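Bak protein (Grouper iridovirus, PDB 5VMN) inhibits apoptosis of the host cell as a viral Bcl-2 protein that sequesters Bim exclusively. Local coordinates at residues P48-I60 with E90-Q104. Residues are numbered along the deposited sequence; the frame is centred on the assembly and turned at random.
Sequences PRLPNILEIGNNI and ERTQITEQLERFFRQ. With NO3 (nitrate ion), chain H.
Gln97 reaches across from helix 90-103 to the first turn of helix 53-60, where its OE1 accepts the backbone N-H of Ile53 in an almost straight bond (173°), N and OE1 2.8 Å apart and the donor above the carbonyl plane. NE2 of the same amide gives a weak bond to Pro51 O, bridged also by a water. One extended glutamine thus grips the chain where it enters the helix. Ile53 crosses the Gln97 side chain at about a right angle; its CG2 lies 3.7 Å from Leu98 CD2.

A second amide closes the far end: Gln104 NE2 meets the in-plane lone pair of Asn58 OD1 at 2.9 Å and also donates to Phe101 O, which fixes the amide's rotation. Between the two grips, Leu54, its CG anti to the backbone N (chi1 177°), brings CD1 to 3.7 Å from Phe101 CA and CD2 to the edge of the Arg100 guanidinium. Gly57 CA makes a CH-pi contact over the Phe101 ring face, 3.9 Å from the centroid, while Asn58 OD1 lies at the ring edge.

The helices cross at -35°. Within this Bcl-2 helical bundle, helix 68-84 touches Pro51, Ile53 and Phe101, helix 11-16 packs on Ile94 and Leu98, and helix 105-113 meets Phe101.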
# COMPACT_ATOMS: atom_id res chain seq x y z
N PRO A 48 3.80 -10.09 -12.79
CA PRO A 48 5.07 -10.01 -13.51
C PRO A 48 6.23 -9.87 -12.56
O PRO A 48 6.09 -9.40 -11.43
CB PRO A 48 4.94 -8.76 -14.39
CG PRO A 48 3.77 -8.12 -14.05
CD PRO A 48 2.94 -8.96 -13.13
N ARG A 49 7.39 -10.29 -13.05
CA ARG A 49 8.61 -10.20 -12.24
C ARG A 49 8.95 -8.75 -11.94
O ARG A 49 9.38 -8.42 -10.82
CB ARG A 49 9.75 -10.91 -12.97
CG ARG A 49 9.46 -12.39 -13.10
CD ARG A 49 9.83 -12.94 -14.46
NE ARG A 49 11.24 -13.18 -14.50
CZ ARG A 49 11.90 -13.54 -15.59
NH1 ARG A 49 11.30 -13.69 -16.76
NH2 ARG A 49 13.19 -13.73 -15.49
N LEU A 50 8.72 -7.87 -12.91
CA LEU A 50 9.09 -6.47 -12.79
C LEU A 50 7.94 -5.72 -12.15
O LEU A 50 6.85 -5.70 -12.72
CB LEU A 50 9.37 -5.88 -14.16
CG LEU A 50 9.84 -4.43 -14.14
CD1 LEU A 50 11.21 -4.33 -13.50
CD2 LEU A 50 9.87 -3.90 -15.56
N PRO A 51 8.11 -5.09 -10.98
CA PRO A 51 6.96 -4.42 -10.35
C PRO A 51 6.50 -3.17 -11.10
O PRO A 51 7.31 -2.35 -11.55
CB PRO A 51 7.49 -4.02 -8.97
CG PRO A 51 8.94 -4.05 -9.06
CD PRO A 51 9.30 -5.08 -10.11
N ASN A 52 5.16 -2.99 -11.15
CA ASN A 52 4.60 -1.69 -11.54
C ASN A 52 3.42 -1.42 -10.61
O ASN A 52 2.27 -1.72 -10.92
CB ASN A 52 4.17 -1.66 -12.99
CG ASN A 52 3.82 -0.27 -13.44
OD1 ASN A 52 3.44 0.58 -12.64
ND2 ASN A 52 3.93 -0.03 -14.74
N ILE A 53 3.73 -0.86 -9.43
CA ILE A 53 2.71 -0.75 -8.40
C ILE A 53 1.65 0.26 -8.81
O ILE A 53 0.48 0.13 -8.41
CB ILE A 53 3.33 -0.37 -7.05
CG1 ILE A 53 4.46 -1.32 -6.67
CG2 ILE A 53 2.27 -0.33 -5.98
CD1 ILE A 53 4.09 -2.75 -6.61
N LEU A 54 2.04 1.32 -9.52
CA LEU A 54 1.04 2.29 -9.97
C LEU A 54 0.01 1.63 -10.87
O LEU A 54 -1.19 1.82 -10.70
CB LEU A 54 1.73 3.46 -10.68
CG LEU A 54 0.81 4.51 -11.27
CD1 LEU A 54 -0.04 5.12 -10.16
CD2 LEU A 54 1.66 5.57 -11.95
N GLU A 55 0.47 0.79 -11.80
CA GLU A 55 -0.43 0.07 -12.68
C GLU A 55 -1.33 -0.86 -11.87
O GLU A 55 -2.54 -0.94 -12.13
CB GLU A 55 0.36 -0.74 -13.71
CG GLU A 55 -0.52 -1.54 -14.62
CD GLU A 55 0.24 -2.24 -15.73
OE1 GLU A 55 -0.21 -3.32 -16.16
OE2 GLU A 55 1.28 -1.70 -16.16
N ILE A 56 -0.76 -1.58 -10.91
CA ILE A 56 -1.57 -2.51 -10.11
C ILE A 56 -2.63 -1.77 -9.32
O ILE A 56 -3.80 -2.17 -9.30
CB ILE A 56 -0.67 -3.33 -9.18
CG1 ILE A 56 0.26 -4.22 -10.00
CG2 ILE A 56 -1.54 -4.22 -8.27
CD1 ILE A 56 1.33 -4.89 -9.16
N GLY A 57 -2.26 -0.64 -8.71
CA GLY A 57 -3.24 0.14 -7.96
C GLY A 57 -4.34 0.68 -8.86
O GLY A 57 -5.52 0.60 -8.52
N ASN A 58 -3.97 1.18 -10.02
CA ASN A 58 -5.00 1.65 -10.93
C ASN A 58 -5.83 0.50 -11.48
O ASN A 58 -7.01 0.68 -11.75
CB ASN A 58 -4.37 2.48 -12.05
CG ASN A 58 -3.97 3.87 -11.57
OD1 ASN A 58 -4.43 4.33 -10.53
ND2 ASN A 58 -3.11 4.53 -12.33
N ASN A 59 -5.26 -0.70 -11.59
CA ASN A 59 -6.10 -1.83 -11.98
C ASN A 59 -7.17 -2.08 -10.91
O ASN A 59 -8.32 -2.40 -11.22
CB ASN A 59 -5.29 -3.12 -12.16
CG ASN A 59 -4.36 -3.12 -13.35
OD1 ASN A 59 -4.54 -2.39 -14.31
ND2 ASN A 59 -3.37 -4.01 -13.30
N ILE A 60 -6.78 -1.99 -9.64
CA ILE A 60 -7.70 -2.46 -8.59
C ILE A 60 -8.88 -1.50 -8.44
O ILE A 60 -9.92 -1.92 -7.92
CB ILE A 60 -6.95 -2.73 -7.27
CG1 ILE A 60 -7.63 -3.89 -6.51
CG2 ILE A 60 -6.94 -1.54 -6.38
CD1 ILE A 60 -6.80 -4.50 -5.38
N GLU A 90 15.53 -1.12 -6.85
CA GLU A 90 14.17 -1.64 -7.00
C GLU A 90 13.29 -1.28 -5.80
O GLU A 90 12.13 -0.90 -5.98
CB GLU A 90 14.18 -3.16 -7.18
CG GLU A 90 12.77 -3.72 -7.49
CD GLU A 90 12.72 -5.23 -7.53
OE1 GLU A 90 13.79 -5.86 -7.47
OE2 GLU A 90 11.58 -5.77 -7.63
N ARG A 91 13.83 -1.38 -4.59
CA ARG A 91 13.02 -1.07 -3.41
C ARG A 91 12.57 0.38 -3.42
O ARG A 91 11.40 0.69 -3.13
CB ARG A 91 13.82 -1.37 -2.14
CG ARG A 91 13.94 -2.86 -1.84
CD ARG A 91 14.69 -3.11 -0.55
NE ARG A 91 16.13 -2.99 -0.69
CZ ARG A 91 16.96 -3.98 -1.01
NH1 ARG A 91 16.51 -5.21 -1.24
NH2 ARG A 91 18.26 -3.74 -1.10
N THR A 92 13.46 1.28 -3.80
CA THR A 92 13.09 2.69 -3.87
C THR A 92 11.99 2.91 -4.90
O THR A 92 11.04 3.65 -4.65
CB THR A 92 14.31 3.53 -4.23
OG1 THR A 92 15.26 3.40 -3.17
CG2 THR A 92 13.93 4.99 -4.42
N GLN A 93 12.12 2.29 -6.07
CA GLN A 93 11.11 2.46 -7.10
C GLN A 93 9.76 1.92 -6.64
O GLN A 93 8.72 2.52 -6.94
CB GLN A 93 11.57 1.78 -8.40
CG GLN A 93 12.76 2.49 -9.02
CD GLN A 93 13.57 1.61 -9.98
OE1 GLN A 93 13.09 0.59 -10.47
NE2 GLN A 93 14.81 2.01 -10.24
N ILE A 94 9.73 0.79 -5.92
CA ILE A 94 8.47 0.27 -5.41
C ILE A 94 7.81 1.30 -4.49
O ILE A 94 6.61 1.59 -4.61
CB ILE A 94 8.69 -1.06 -4.68
CG1 ILE A 94 8.99 -2.17 -5.68
CG2 ILE A 94 7.47 -1.47 -3.88
CD1 ILE A 94 9.67 -3.36 -5.06
N THR A 95 8.59 1.86 -3.57
CA THR A 95 8.04 2.84 -2.64
C THR A 95 7.57 4.09 -3.38
O THR A 95 6.50 4.63 -3.09
CB THR A 95 9.07 3.22 -1.58
OG1 THR A 95 10.17 3.87 -2.20
CG2 THR A 95 9.56 2.00 -0.88
N GLU A 96 8.35 4.55 -4.36
CA GLU A 96 7.94 5.71 -5.14
C GLU A 96 6.70 5.42 -5.96
O GLU A 96 5.84 6.30 -6.10
CB GLU A 96 9.08 6.17 -6.07
CG GLU A 96 10.34 6.57 -5.34
CD GLU A 96 11.49 6.90 -6.29
OE1 GLU A 96 12.25 7.81 -5.94
OE2 GLU A 96 11.64 6.25 -7.36
N GLN A 97 6.59 4.20 -6.51
CA GLN A 97 5.40 3.82 -7.25
C GLN A 97 4.17 3.86 -6.34
O GLN A 97 3.11 4.36 -6.73
CB GLN A 97 5.59 2.42 -7.86
CG GLN A 97 6.62 2.32 -9.02
CD GLN A 97 6.97 0.85 -9.46
OE1 GLN A 97 6.35 -0.11 -9.04
NE2 GLN A 97 8.01 0.72 -10.27
N LEU A 98 4.32 3.36 -5.12
CA LEU A 98 3.22 3.39 -4.15
C LEU A 98 2.81 4.81 -3.83
O LEU A 98 1.63 5.15 -3.84
CB LEU A 98 3.64 2.70 -2.86
CG LEU A 98 3.13 1.32 -2.56
CD1 LEU A 98 3.55 0.97 -1.16
CD2 LEU A 98 1.65 1.24 -2.70
N GLU A 99 3.79 5.66 -3.51
CA GLU A 99 3.48 7.05 -3.20
C GLU A 99 2.74 7.71 -4.35
O GLU A 99 1.77 8.44 -4.13
CB GLU A 99 4.76 7.81 -2.86
CG GLU A 99 5.42 7.31 -1.58
CD GLU A 99 6.86 7.75 -1.42
OE1 GLU A 99 7.54 8.00 -2.44
OE2 GLU A 99 7.33 7.85 -0.27
N ARG A 100 3.19 7.46 -5.59
CA ARG A 100 2.55 8.06 -6.75
C ARG A 100 1.09 7.64 -6.83
O ARG A 100 0.21 8.47 -7.15
CB ARG A 100 3.32 7.68 -8.02
CG ARG A 100 3.38 8.70 -9.14
CD ARG A 100 4.62 8.50 -10.03
NE ARG A 100 4.78 7.08 -10.39
CZ ARG A 100 5.91 6.37 -10.28
NH1 ARG A 100 7.05 6.91 -9.85
NH2 ARG A 100 5.90 5.09 -10.63
N PHE A 101 0.79 6.37 -6.55
CA PHE A 101 -0.59 5.92 -6.60
C PHE A 101 -1.44 6.69 -5.60
O PHE A 101 -2.54 7.16 -5.93
CB PHE A 101 -0.69 4.42 -6.31
CG PHE A 101 -2.11 3.94 -6.16
CD1 PHE A 101 -2.92 3.81 -7.28
CD2 PHE A 101 -2.66 3.69 -4.91
CE1 PHE A 101 -4.22 3.40 -7.17
CE2 PHE A 101 -3.97 3.27 -4.79
CZ PHE A 101 -4.76 3.13 -5.92
N PHE A 102 -0.97 6.81 -4.36
CA PHE A 102 -1.80 7.39 -3.31
C PHE A 102 -1.90 8.90 -3.43
O PHE A 102 -2.82 9.51 -2.88
CB PHE A 102 -1.28 6.99 -1.93
CG PHE A 102 -1.62 5.57 -1.56
CD1 PHE A 102 -2.93 5.21 -1.25
CD2 PHE A 102 -0.66 4.59 -1.56
CE1 PHE A 102 -3.25 3.91 -0.96
CE2 PHE A 102 -0.98 3.29 -1.23
CZ PHE A 102 -2.29 2.94 -0.96
N ARG A 103 -0.99 9.53 -4.17
CA ARG A 103 -1.08 10.98 -4.37
C ARG A 103 -2.04 11.37 -5.49
O ARG A 103 -2.33 12.56 -5.65
CB ARG A 103 0.30 11.55 -4.66
CG ARG A 103 1.23 11.51 -3.45
CD ARG A 103 2.47 12.39 -3.66
NE ARG A 103 3.10 12.15 -4.96
CZ ARG A 103 4.23 11.47 -5.16
NH1 ARG A 103 4.90 10.93 -4.14
NH2 ARG A 103 4.70 11.32 -6.39
N GLN A 104 -2.53 10.42 -6.27
CA GLN A 104 -3.55 10.75 -7.26
C GLN A 104 -4.77 11.33 -6.57
O GLN A 104 -5.20 10.85 -5.51
CB GLN A 104 -3.94 9.50 -8.04
CG GLN A 104 -2.83 8.92 -8.89
CD GLN A 104 -3.27 7.69 -9.68
OE1 GLN A 104 -3.27 7.68 -10.90
NE2 GLN A 104 -3.63 6.64 -8.97
N NO3 H . 20.08 -6.51 -1.86
O1 NO3 H . 20.40 -5.32 -2.19
O2 NO3 H . 20.95 -7.42 -1.83
O3 NO3 H . 18.88 -6.79 -1.56
O HOH W 1 9.75 -1.47 -11.67